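Local coordinates for protein phosphoacetylglucosamine mutase (Aspergillus lentulus, PDB 5O9X) that catalyses the interconversion of N-acetylglucosamine 6-phosphate and N-acetylglucosamine 1-phosphate, a phosphomutase step towards UDP-N-acetylglucosamine, at residues A[370-376]-A[387-391]; A[198-202]-A[415-420]; A[461-465]-A[533-537]; A[497-503]-A[515-520]. The protein carries 1 engineered substitution. All coordinates share one frame; numbering follows the deposited sequence. Where two conformers were deposited one is given.

Contact 1. Residues A[370-376]-A[387-391]. Unlike the reference sequence in segment 370-376: Met371 (reference Leu).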
loop_
_atom_site.group_PDB
_atom_site.type_symbol
_atom_site.label_atom_id
_atom_site.label_comp_id
_atom_site.label_asym_id
_atom_site.label_seq_id
_atom_site.Cartn_x
_atom_site.Cartn_y
_atom_site.Cartn_z
ATOM N N ALA A 370 -12.106 7.709 -0.038
ATOM C CA ALA A 370 -11.537 8.794 0.746
ATOM C C ALA A 370 -11.698 10.142 0.016
ATOM O O ALA A 370 -11.725 11.165 0.691
ATOM C CB ALA A 370 -10.073 8.536 1.020
ATOM N N MET A 371 -11.852 10.125 -1.325
ATOM C CA MET A 371 -12.140 11.375 -2.111
ATOM C C MET A 371 -13.433 12.050 -1.683
ATOM O O MET A 371 -13.663 13.211 -2.005
ATOM C CB MET A 371 -12.213 11.164 -3.633
ATOM C CG MET A 371 -11.164 10.296 -4.301
ATOM S SD MET A 371 -9.738 11.120 -5.055
ATOM C CE MET A 371 -8.754 11.557 -3.612
ATOM N N ARG A 372 -14.281 11.376 -0.922
ATOM C CA ARG A 372 -15.557 11.987 -0.557
ATOM C C ARG A 372 -15.465 12.972 0.635
ATOM O O ARG A 372 -16.440 13.652 0.951
ATOM C CB ARG A 372 -16.626 10.902 -0.365
ATOM C CG ARG A 372 -16.736 10.072 -1.654
ATOM C CD ARG A 372 -17.961 9.183 -1.826
ATOM N NE ARG A 372 -19.207 9.723 -1.258
ATOM C CZ ARG A 372 -20.356 9.038 -1.160
ATOM N NH1 ARG A 372 -20.436 7.785 -1.604
ATOM N NH2 ARG A 372 -21.434 9.599 -0.617
ATOM N N PHE A 373 -14.287 13.034 1.278
ATOM C CA PHE A 373 -14.071 13.851 2.483
ATOM C C PHE A 373 -13.151 15.021 2.132
ATOM O O PHE A 373 -12.419 14.926 1.144
ATOM C CB PHE A 373 -13.440 12.958 3.582
ATOM C CG PHE A 373 -14.348 11.828 3.967
ATOM C CD1 PHE A 373 -15.519 12.081 4.644
ATOM C CD2 PHE A 373 -14.035 10.490 3.625
ATOM C CE1 PHE A 373 -16.408 11.042 4.983
ATOM C CE2 PHE A 373 -14.920 9.437 3.969
ATOM C CZ PHE A 373 -16.098 9.713 4.645
ATOM N N ASP A 374 -13.181 16.087 2.947
ATOM C CA ASP A 374 -12.171 17.164 2.870
ATOM C C ASP A 374 -10.817 16.549 3.223
ATOM O O ASP A 374 -9.821 16.739 2.526
ATOM C CB ASP A 374 -12.495 18.319 3.900
ATOM C CG ASP A 374 -13.906 19.010 3.683
ATOM O OD1 ASP A 374 -14.304 19.215 2.524
ATOM O OD2 ASP A 374 -14.593 19.360 4.693
ATOM N N VAL A 375 -10.788 15.811 4.341
ATOM C CA VAL A 375 -9.556 15.081 4.771
ATOM C C VAL A 375 -9.947 13.556 4.800
ATOM O O VAL A 375 -10.791 13.170 5.600
ATOM C CB VAL A 375 -9.130 15.565 6.182
ATOM C CG1 VAL A 375 -7.889 14.837 6.632
ATOM C CG2 VAL A 375 -8.894 17.124 6.195
ATOM N N GLY A 376 -9.380 12.729 3.937
ATOM C CA GLY A 376 -9.843 11.326 3.947
ATOM C C GLY A 376 -8.667 10.486 4.522
ATOM O O GLY A 376 -7.586 10.342 3.885
ATOM N N ILE A 387 -3.216 9.769 3.879
ATOM C CA ILE A 387 -4.279 10.735 4.162
ATOM C C ILE A 387 -4.330 11.593 2.941
ATOM O O ILE A 387 -3.307 12.078 2.461
ATOM C CB ILE A 387 -4.010 11.607 5.398
ATOM C CG1 ILE A 387 -3.920 10.740 6.642
ATOM C CG2 ILE A 387 -5.251 12.505 5.652
ATOM C CD1 ILE A 387 -2.716 10.999 7.467
ATOM N N THR A 388 -5.522 11.747 2.423
ATOM C CA THR A 388 -5.701 12.570 1.221
ATOM C C THR A 388 -6.423 13.892 1.634
ATOM O O THR A 388 -7.274 13.902 2.503
ATOM C CB THR A 388 -6.404 11.741 0.134
ATOM O OG1 THR A 388 -6.519 12.548 -1.009
ATOM C CG2 THR A 388 -7.762 11.385 0.555
ATOM N N PHE A 389 -5.993 15.004 1.059
ATOM C CA PHE A 389 -6.605 16.335 1.331
ATOM C C PHE A 389 -7.202 16.796 0.025
ATOM O O PHE A 389 -6.506 16.825 -0.989
ATOM C CB PHE A 389 -5.535 17.314 1.774
ATOM C CG PHE A 389 -4.938 16.971 3.112
ATOM C CD1 PHE A 389 -5.505 17.488 4.296
ATOM C CD2 PHE A 389 -3.833 16.110 3.184
ATOM C CE1 PHE A 389 -4.960 17.176 5.542
ATOM C CE2 PHE A 389 -3.296 15.756 4.429
ATOM C CZ PHE A 389 -3.855 16.310 5.596
ATOM N N SER A 390 -8.479 17.074 0.053
ATOM C CA SER A 390 -9.182 17.592 -1.164
ATOM C C SER A 390 -8.660 18.960 -1.636
ATOM O O SER A 390 -7.964 19.677 -0.881
ATOM C CB SER A 390 -10.659 17.749 -0.908
ATOM O OG SER A 390 -10.967 18.870 -0.058
ATOM N N GLU A 391 -8.990 19.331 -2.878
ATOM C CA GLU A 391 -8.674 20.685 -3.346
ATOM C C GLU A 391 -9.120 21.848 -2.391
ATOM O O GLU A 391 -8.302 22.705 -2.023
ATOM C CB GLU A 391 -9.120 20.863 -4.802
ATOM C CG GLU A 391 -8.223 20.151 -5.819
ATOM C CD GLU A 391 -6.709 20.270 -5.527
ATOM O OE1 GLU A 391 -6.189 21.410 -5.481
ATOM O OE2 GLU A 391 -6.028 19.223 -5.328
#
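Ser390 N gives its hydrogen to Asp374 O in an almost straight bond, 2.8 Å long with an N-H...O angle of 175°. Two residues along each strand, Gly376 and Thr388 exchange two backbone bonds: Gly376 N reaches Thr388 O at 2.8 Å, and Thr388 N returns to Gly376 O at 2.9 Å. Between these rungs lies the non-hydrogen-bonded pair Val375 and Phe389, whose CA hydrogens turn towards the carbonyl oxygens of Thr388 and Asp374. The polar ends beside the first bond look elsewhere, Asp374 OD2 to the backbone N of Lys331 and Ser390 OG to the N of Ala393, where it N-caps helix 391-399. Strands 375-379 and 385-389 thus form an antiparallel hairpin at the edge of the mixed sheet of domain III, entered through a type I turn from Ala370 to Phe373. On the face that carries Val375 and Phe389, the two side chains run side by side and point the same way. Val375 CG2 lies 3.9 Å from Phe389 CD1, approaching the ring obliquely, while CG1, set anti to the backbone N, touches Ile387 CG2 at 3.7 Å. Leu394 and Ile397 of helix 391-399 also pack on Phe389. Thr388 belongs to the other face. Its OG1 stands anti to the backbone N (chi1 -178°), and its methyl CG2 meets Ala370 CB at 3.7 Å. Met371, bent twice along its chain, brings CE to within 3.6 Å of Thr388 OG1, the two side chains crossing at about a right angle.

Contact 2. Residues A[198-202]-A[415-420]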
loop_
_atom_site.group_PDB
_atom_site.type_symbol
_atom_site.label_atom_id
_atom_site.label_comp_id
_atom_site.label_asym_id
_atom_site.label_seq_id
_atom_site.Cartn_x
_atom_site.Cartn_y
_atom_site.Cartn_z
ATOM N N ALA A 198 9.822 18.560 4.846
ATOM C CA ALA A 198 8.450 18.511 5.405
ATOM C C ALA A 198 8.492 18.075 6.882
ATOM O O ALA A 198 7.866 18.721 7.758
ATOM C CB ALA A 198 7.568 17.614 4.573
ATOM N N PHE A 199 9.308 17.069 7.187
ATOM C CA PHE A 199 9.474 16.611 8.588
ATOM C C PHE A 199 10.079 17.675 9.473
ATOM O O PHE A 199 9.624 17.892 10.631
ATOM C CB PHE A 199 10.363 15.381 8.644
ATOM C CG PHE A 199 10.407 14.705 10.001
ATOM C CD1 PHE A 199 9.238 14.162 10.590
ATOM C CD2 PHE A 199 11.633 14.605 10.685
ATOM C CE1 PHE A 199 9.374 13.507 11.868
ATOM C CE2 PHE A 199 11.767 13.925 11.913
ATOM C CZ PHE A 199 10.603 13.388 12.502
ATOM N N LYS A 200 11.126 18.349 8.983
ATOM C CA LYS A 200 11.648 19.544 9.732
ATOM C C LYS A 200 10.549 20.544 10.110
ATOM O O LYS A 200 10.468 20.955 11.269
ATOM C CB LYS A 200 12.786 20.243 8.929
ATOM C CG LYS A 200 13.506 21.316 9.754
ATOM C CD LYS A 200 14.569 22.026 8.910
ATOM C CE LYS A 200 15.360 23.074 9.721
ATOM N NZ LYS A 200 16.520 22.390 10.335
ATOM N N ARG A 201 9.713 20.946 9.159
ATOM C CA ARG A 201 8.648 21.896 9.425
ATOM C C ARG A 201 7.608 21.318 10.401
ATOM O O ARG A 201 7.211 21.984 11.343
ATOM C CB ARG A 201 7.880 22.281 8.149
ATOM C CG ARG A 201 8.603 23.353 7.300
ATOM C CD ARG A 201 8.052 23.329 5.872
ATOM N NE ARG A 201 6.679 23.869 5.826
ATOM C CZ ARG A 201 5.773 23.521 4.901
ATOM N NH1 ARG A 201 6.073 22.570 3.995
ATOM N NH2 ARG A 201 4.552 24.097 4.871
ATOM N N VAL A 202 7.130 20.101 10.147
ATOM C CA VAL A 202 6.159 19.503 11.074
ATOM C C VAL A 202 6.753 19.404 12.481
ATOM O O VAL A 202 5.991 19.535 13.422
ATOM C CB VAL A 202 5.551 18.138 10.655
ATOM C CG1 VAL A 202 5.022 18.108 9.233
ATOM C CG2 VAL A 202 6.485 16.997 10.848
ATOM N N GLN A 415 -0.172 22.584 7.461
ATOM C CA GLN A 415 0.386 22.811 6.117
ATOM C C GLN A 415 1.582 21.908 5.895
ATOM O O GLN A 415 1.703 21.276 4.835
ATOM C CB GLN A 415 0.851 24.304 5.946
ATOM C CG GLN A 415 -0.268 25.348 6.079
ATOM C CD GLN A 415 0.267 26.805 6.240
ATOM O OE1 GLN A 415 1.469 27.019 6.501
ATOM N NE2 GLN A 415 -0.624 27.798 6.045
ATOM N N ALA A 416 2.451 21.811 6.911
ATOM C CA ALA A 416 3.615 20.954 6.798
ATOM C C ALA A 416 3.177 19.429 6.591
ATOM O O ALA A 416 3.793 18.671 5.799
ATOM C CB ALA A 416 4.491 21.105 8.046
ATOM N N LEU A 417 2.145 19.023 7.327
ATOM C CA LEU A 417 1.616 17.649 7.257
ATOM C C LEU A 417 1.172 17.335 5.809
ATOM O O LEU A 417 1.408 16.248 5.297
ATOM C CB LEU A 417 0.489 17.561 8.309
ATOM C CG LEU A 417 -0.245 16.279 8.644
ATOM C CD1 LEU A 417 -0.538 16.263 10.153
ATOM C CD2 LEU A 417 -1.530 16.422 7.854
ATOM N N THR A 418 0.563 18.301 5.122
ATOM C CA THR A 418 0.126 18.075 3.786
ATOM C C THR A 418 1.338 17.936 2.870
ATOM O O THR A 418 1.216 17.310 1.825
ATOM C CB THR A 418 -0.809 19.204 3.199
ATOM O OG1 THR A 418 -0.079 20.436 3.091
ATOM C CG2 THR A 418 -2.114 19.425 4.045
ATOM N N ASP A 419 2.496 18.514 3.214
ATOM C CA ASP A 419 3.691 18.218 2.364
ATOM C C ASP A 419 4.435 16.944 2.751
ATOM O O ASP A 419 5.226 16.392 1.969
ATOM C CB ASP A 419 4.697 19.370 2.404
ATOM C CG ASP A 419 4.200 20.554 1.637
ATOM O OD1 ASP A 419 3.607 20.381 0.533
ATOM O OD2 ASP A 419 4.334 21.629 2.196
ATOM N N LEU A 420 4.235 16.516 3.989
ATOM C CA LEU A 420 4.896 15.307 4.484
ATOM C C LEU A 420 4.132 14.064 3.923
ATOM O O LEU A 420 4.771 13.083 3.522
ATOM C CB LEU A 420 4.944 15.280 6.006
ATOM C CG LEU A 420 5.570 14.034 6.698
ATOM C CD1 LEU A 420 7.104 14.014 6.515
ATOM C CD2 LEU A 420 5.312 13.927 8.203
HETATM O O HOH W 1 4.172 25.880 6.553
HETATM O O HOH W 2 2.721 23.781 2.557
#
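Asp419 OD2 is gripped twice: by Arg201 NH1 at 2.7 Å, in a salt bridge with an N-H...O angle of 171°, and by a water that also accepts from Arg201 NH2. The arginine comes to the anti side of OD2, the carboxylate oxygen lying in the guanidinium plane although the two flat groups are turned 48° against each other. A bend at the third torsion brings the guanidinium across helix 405-420, with Ala416 CA under one face. A second water joins Arg201 NH2 to Gln415 OE1, while Gln415 NE2 donates to Ile397 O. Inward from these polar groups the helices pack through two alanines, a valine and a leucine, nearly antiparallel at 155° with axes 8.3 Å apart. Val202 CG1 presses on Ala416 CB at 3.3 Å, closer than usual for two carbons, and Ala198 CB rests 3.5 Å from Leu420 CA. Leu420 CD1 lies 3.8 Å from Phe199 N, one residue on from Ala198. The pair joins a helix of domain II to one of domain III. Helix 428-442 packs against both, its Leu433 touching Phe199 and Leu420, while Leu417 and Thr418 lie on Phe389 of strand 385-389.

Contact 3. Residues A[461-465]-A[533-537]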
loop_
_atom_site.group_PDB
_atom_site.type_symbol
_atom_site.label_atom_id
_atom_site.label_comp_id
_atom_site.label_asym_id
_atom_site.label_seq_id
_atom_site.Cartn_x
_atom_site.Cartn_y
_atom_site.Cartn_z
ATOM N N VAL A 461 -6.374 -16.626 9.278
ATOM C CA VAL A 461 -5.948 -17.987 8.839
ATOM C C VAL A 461 -5.906 -18.005 7.331
ATOM O O VAL A 461 -6.920 -17.623 6.684
ATOM C CB VAL A 461 -6.979 -19.068 9.266
ATOM C CG1 VAL A 461 -6.474 -20.518 8.892
ATOM C CG2 VAL A 461 -7.231 -18.988 10.745
ATOM N N ARG A 462 -4.783 -18.481 6.772
ATOM C CA ARG A 462 -4.622 -18.505 5.328
ATOM C C ARG A 462 -5.003 -19.926 4.948
ATOM O O ARG A 462 -4.385 -20.874 5.450
ATOM C CB ARG A 462 -3.148 -18.224 4.949
ATOM C CG ARG A 462 -2.779 -18.090 3.447
ATOM C CD ARG A 462 -1.232 -18.054 3.357
ATOM N NE ARG A 462 -0.740 -17.869 1.993
ATOM C CZ ARG A 462 -0.710 -18.889 1.121
ATOM N NH1 ARG A 462 -1.092 -20.103 1.520
ATOM N NH2 ARG A 462 -0.294 -18.692 -0.110
ATOM N N VAL A 463 -6.043 -20.062 4.109
ATOM C CA VAL A 463 -6.596 -21.381 3.800
ATOM C C VAL A 463 -6.276 -21.714 2.342
ATOM O O VAL A 463 -6.630 -20.962 1.450
ATOM C CB VAL A 463 -8.140 -21.489 4.057
ATOM C CG1 VAL A 463 -8.676 -22.892 3.657
ATOM C CG2 VAL A 463 -8.490 -21.087 5.507
ATOM N N GLU A 464 -5.631 -22.863 2.109
ATOM C CA GLU A 464 -5.388 -23.311 0.691
ATOM C C GLU A 464 -6.579 -24.068 0.167
ATOM O O GLU A 464 -7.123 -24.852 0.898
ATOM C CB GLU A 464 -4.089 -24.158 0.645
ATOM C CG GLU A 464 -2.945 -23.166 0.603
ATOM C CD GLU A 464 -1.574 -23.755 0.551
ATOM O OE1 GLU A 464 -1.427 -24.982 0.796
ATOM O OE2 GLU A 464 -0.636 -22.929 0.346
ATOM N N VAL A 465 -7.058 -23.738 -1.029
ATOM C CA VAL A 465 -8.222 -24.434 -1.604
ATOM C C VAL A 465 -7.850 -24.820 -3.050
ATOM O O VAL A 465 -6.970 -24.210 -3.624
ATOM C CB VAL A 465 -9.485 -23.481 -1.611
ATOM C CG1 VAL A 465 -9.904 -23.106 -0.185
ATOM C CG2 VAL A 465 -9.181 -22.229 -2.423
ATOM N N ALA A 533 -12.406 -21.453 9.183
ATOM C CA ALA A 533 -11.437 -21.982 8.212
ATOM C C ALA A 533 -11.749 -23.460 7.795
ATOM O O ALA A 533 -11.477 -23.847 6.659
ATOM C CB ALA A 533 -10.034 -21.917 8.836
ATOM N N ASN A 534 -12.163 -24.290 8.755
ATOM C CA ASN A 534 -12.478 -25.705 8.391
ATOM C C ASN A 534 -13.681 -25.761 7.437
ATOM O O ASN A 534 -13.674 -26.499 6.491
ATOM C CB ASN A 534 -12.778 -26.489 9.638
ATOM C CG ASN A 534 -11.494 -26.853 10.381
ATOM O OD1 ASN A 534 -10.375 -26.770 9.827
ATOM N ND2 ASN A 534 -11.649 -27.269 11.615
ATOM N N ALA A 535 -14.678 -24.925 7.658
ATOM C CA ALA A 535 -15.852 -24.820 6.698
ATOM C C ALA A 535 -15.430 -24.367 5.300
ATOM O O ALA A 535 -15.894 -24.916 4.249
ATOM C CB ALA A 535 -16.923 -23.895 7.303
ATOM N N VAL A 536 -14.473 -23.413 5.227
ATOM C CA VAL A 536 -13.933 -22.954 3.922
ATOM C C VAL A 536 -13.126 -24.068 3.236
ATOM O O VAL A 536 -13.257 -24.296 2.055
ATOM C CB VAL A 536 -12.971 -21.709 4.173
ATOM C CG1 VAL A 536 -12.130 -21.322 2.962
ATOM C CG2 VAL A 536 -13.783 -20.500 4.692
ATOM N N ARG A 537 -12.257 -24.712 4.007
ATOM C CA ARG A 537 -11.322 -25.723 3.451
ATOM C C ARG A 537 -12.150 -26.841 2.860
ATOM O O ARG A 537 -11.963 -27.155 1.699
ATOM C CB ARG A 537 -10.334 -26.238 4.511
ATOM C CG ARG A 537 -9.023 -26.771 3.840
ATOM C CD ARG A 537 -7.947 -27.138 4.929
ATOM N NE ARG A 537 -7.480 -26.025 5.824
ATOM C CZ ARG A 537 -7.945 -25.706 7.041
ATOM N NH1 ARG A 537 -8.947 -26.371 7.538
ATOM N NH2 ARG A 537 -7.405 -24.701 7.781
HETATM O O HOH W 3 -4.676 -23.216 6.788
HETATM O O HOH W 4 -5.099 -24.780 4.382
#
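The guanidinium of Arg537, whose aliphatic part crosses Val463 at a slant, has the carbonyl oxygen of Ala533 3.6 Å above one face, offset toward the rim. Three groups meet its edge in plane, Asn534 and two waters: NH1 donates to Asn534 OD1 at 2.7 Å, while NE and NH2 each donate to a water. One water takes a hydrogen from Glu464 N, and the other gives one to Arg462 O, so the polar link from helix to strand is carried by solvent and no direct hydrogen bond crosses. A bend at chi3 (-61°) turns the flat group back over its own helix, towards Asn534. On the outer side of the strand, Arg462 NH1 meets the anti side of Glu464 OE2 at 3.1 Å in a salt bridge; Arg462 NE has a second acidic partner in Glu510.

Beneath the arginine the contact is wholly aliphatic. Ala533 CB sits between two valines, 3.8 Å from Val461 CG1 and 3.8 Å from Val463 CG2. The other branch of Val463, CG1, reaches Val536 CG1 at 3.9 Å and Arg537 CB at 3.8 Å. Strand and helix run almost parallel here, their axes 11° apart, in the C-terminal domain, where a helix lies along one face of a three-stranded antiparallel sheet. Strand 513-518 is paired with strand 458-463 and sends Val513 and Val515 against Val536, while Phe471 adds to the packing on Val536 and Val465.

Contact 4. Residues A[497-503]-A[515-520]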
loop_
_atom_site.group_PDB
_atom_site.type_symbol
_atom_site.label_atom_id
_atom_site.label_comp_id
_atom_site.label_asym_id
_atom_site.label_seq_id
_atom_site.Cartn_x
_atom_site.Cartn_y
_atom_site.Cartn_z
ATOM N N TYR A 497 -20.459 -16.337 19.483
ATOM C CA TYR A 497 -19.368 -15.785 20.296
ATOM C C TYR A 497 -19.694 -14.341 20.670
ATOM O O TYR A 497 -20.292 -13.598 19.866
ATOM C CB TYR A 497 -18.025 -15.823 19.561
ATOM C CG TYR A 497 -17.690 -17.246 19.119
ATOM C CD1 TYR A 497 -17.060 -18.149 20.021
ATOM C CD2 TYR A 497 -18.109 -17.733 17.867
ATOM C CE1 TYR A 497 -16.788 -19.480 19.650
ATOM C CE2 TYR A 497 -17.834 -19.058 17.498
ATOM C CZ TYR A 497 -17.181 -19.909 18.387
ATOM O OH TYR A 497 -16.895 -21.256 18.068
ATOM N N ASN A 498 -19.180 -13.938 21.829
ATOM C CA ASN A 498 -19.382 -12.524 22.233
ATOM C C ASN A 498 -18.609 -11.574 21.270
ATOM O O ASN A 498 -17.446 -11.805 21.056
ATOM C CB ASN A 498 -18.958 -12.369 23.706
ATOM C CG ASN A 498 -20.020 -12.966 24.667
ATOM O OD1 ASN A 498 -19.664 -13.545 25.682
ATOM N ND2 ASN A 498 -21.344 -12.788 24.339
ATOM N N LYS A 499 -19.302 -10.623 20.635
ATOM C CA LYS A 499 -18.686 -9.694 19.622
ATOM C C LYS A 499 -18.082 -10.499 18.432
ATOM O O LYS A 499 -17.251 -9.984 17.682
ATOM C CB LYS A 499 -17.558 -8.857 20.257
ATOM C CG LYS A 499 -17.997 -7.875 21.374
ATOM C CD LYS A 499 -19.158 -6.993 20.936
ATOM C CE LYS A 499 -19.146 -5.595 21.637
ATOM N NZ LYS A 499 -18.027 -5.621 22.612
ATOM N N GLY A 500 -18.579 -11.723 18.234
ATOM C CA GLY A 500 -18.118 -12.576 17.117
ATOM C C GLY A 500 -18.317 -11.967 15.754
ATOM O O GLY A 500 -19.465 -11.593 15.380
ATOM N N ARG A 501 -17.222 -11.885 14.976
ATOM C CA ARG A 501 -17.311 -11.391 13.602
ATOM C C ARG A 501 -16.251 -12.108 12.784
ATOM O O ARG A 501 -15.078 -12.105 13.151
ATOM C CB ARG A 501 -17.176 -9.861 13.529
ATOM C CG ARG A 501 -17.823 -9.237 12.267
ATOM C CD ARG A 501 -17.786 -7.690 12.209
ATOM N NE ARG A 501 -16.859 -7.325 11.161
ATOM C CZ ARG A 501 -15.552 -7.178 11.339
ATOM N NH1 ARG A 501 -15.027 -7.271 12.545
ATOM N NH2 ARG A 501 -14.783 -6.926 10.313
ATOM N N SER A 502 -16.689 -12.758 11.703
ATOM C CA SER A 502 -15.746 -13.481 10.832
ATOM C C SER A 502 -16.156 -13.363 9.405
ATOM O O SER A 502 -17.351 -13.300 9.099
ATOM C CB SER A 502 -15.565 -14.971 11.293
ATOM O OG SER A 502 -14.588 -15.617 10.474
ATOM N N PHE A 503 -15.170 -13.265 8.484
ATOM C CA PHE A 503 -15.498 -13.309 7.060
ATOM C C PHE A 503 -14.355 -14.016 6.303
ATOM O O PHE A 503 -13.239 -14.006 6.756
ATOM C CB PHE A 503 -15.773 -11.957 6.432
ATOM C CG PHE A 503 -14.556 -11.064 6.370
ATOM C CD1 PHE A 503 -14.061 -10.405 7.574
ATOM C CD2 PHE A 503 -13.950 -10.783 5.145
ATOM C CE1 PHE A 503 -12.914 -9.568 7.506
ATOM C CE2 PHE A 503 -12.795 -9.937 5.099
ATOM C CZ PHE A 503 -12.263 -9.386 6.280
ATOM N N VAL A 515 -9.217 -16.057 6.050
ATOM C CA VAL A 515 -10.265 -16.025 7.069
ATOM C C VAL A 515 -9.810 -15.038 8.128
ATOM O O VAL A 515 -8.690 -15.160 8.655
ATOM C CB VAL A 515 -10.464 -17.430 7.691
ATOM C CG1 VAL A 515 -11.376 -17.377 8.942
ATOM C CG2 VAL A 515 -11.055 -18.380 6.592
ATOM N N TYR A 516 -10.747 -14.190 8.517
ATOM C CA TYR A 516 -10.502 -13.294 9.642
ATOM C C TYR A 516 -11.581 -13.584 10.681
ATOM O O TYR A 516 -12.756 -13.806 10.334
ATOM C CB TYR A 516 -10.658 -11.849 9.092
ATOM C CG TYR A 516 -10.631 -10.819 10.243
ATOM C CD1 TYR A 516 -9.402 -10.424 10.776
ATOM C CD2 TYR A 516 -11.842 -10.357 10.863
ATOM C CE1 TYR A 516 -9.336 -9.481 11.875
ATOM C CE2 TYR A 516 -11.781 -9.427 11.969
ATOM C CZ TYR A 516 -10.522 -9.020 12.457
ATOM O OH TYR A 516 -10.418 -8.137 13.569
ATOM N N ALA A 517 -11.210 -13.555 11.978
ATOM C CA ALA A 517 -12.211 -13.637 13.015
ATOM C C ALA A 517 -11.769 -12.704 14.146
ATOM O O ALA A 517 -10.596 -12.625 14.423
ATOM C CB ALA A 517 -12.415 -15.075 13.514
ATOM N N GLU A 518 -12.726 -12.072 14.783
ATOM C CA GLU A 518 -12.517 -11.381 16.038
ATOM C C GLU A 518 -13.643 -11.823 17.031
ATOM O O GLU A 518 -14.739 -12.233 16.613
ATOM C CB GLU A 518 -12.465 -9.867 15.843
ATOM C CG GLU A 518 -13.779 -9.288 15.286
ATOM C CD GLU A 518 -13.714 -7.787 15.000
ATOM O OE1 GLU A 518 -12.569 -7.287 14.726
ATOM O OE2 GLU A 518 -14.814 -7.139 14.968
ATOM N N ALA A 519 -13.335 -11.767 18.325
ATOM C CA ALA A 519 -14.393 -11.911 19.337
ATOM C C ALA A 519 -13.911 -11.223 20.623
ATOM O O ALA A 519 -12.786 -10.706 20.641
ATOM C CB ALA A 519 -14.679 -13.412 19.566
ATOM N N ALA A 520 -14.671 -11.325 21.719
ATOM C CA ALA A 520 -14.302 -10.589 22.940
ATOM C C ALA A 520 -13.157 -11.191 23.693
ATOM O O ALA A 520 -12.508 -10.512 24.487
ATOM C CB ALA A 520 -15.538 -10.485 23.848
HETATM O O HOH W 5 -16.988 -7.589 16.385
#
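Phe503 overlaps the base of Tyr516, its CE1 3.6 Å from Tyr516 CB and as near to CD2, with the ring planes inclined at 45°. Both belong to a hairpin of the C-terminal domain, strands 501-506 and 513-518, antiparallel at 177° and entered by a type II turn from Tyr497 to Gly500. A chi1 of 67° holds the Phe503 ring between its backbone N and carbonyl carbon, leaning towards Tyr516; Tyr339, from the range of domain III, meets it as well. Tyr516 O accepts two hydrogens, from Phe503 N at 3.1 Å and from Ser502 OG at 2.6 Å, so the buried serine hydroxyl is spent on its own sheet. Further along, Arg501 and Glu518 exchange two backbone bonds and face each other as a salt bridge, though the modelled approach is implausibly short and Arg501 has two conformers. Glu518 OE1 accepts from Tyr516 OH at 2.6 Å and from Gly342 N, a tie to domain III. At the turn end, Ala520 N bonds to Asn498 O at 2.9 Å, and a water donates to both Lys499 O (2.7 Å) and Glu518 OE2 (2.6 Å).

Overall arrangement
The four contacts fall into two groups, one in domains II and III and one in the C-terminal domain. Contacts 1 and 2 touch, Phe389 CZ lying 3.2 Å from Leu417 CD2, so the hairpin of domain III backs directly onto helix 405-420, which packs against a helix of domain II. Contacts 3 and 4 share one sheet, the former covering a face of it with helix 522-539; Val461 N probably hydrogen-bonds to Val515 O at 2.8 Å. The two groups stay apart, with nearest atoms of contacts 1 and 4 about 18 Å from each other. The bound glucose 1,6-bisphosphate lies about 8 Å from the side chain of Phe503, 12 Å from Val463 and 13 Å from Ala370.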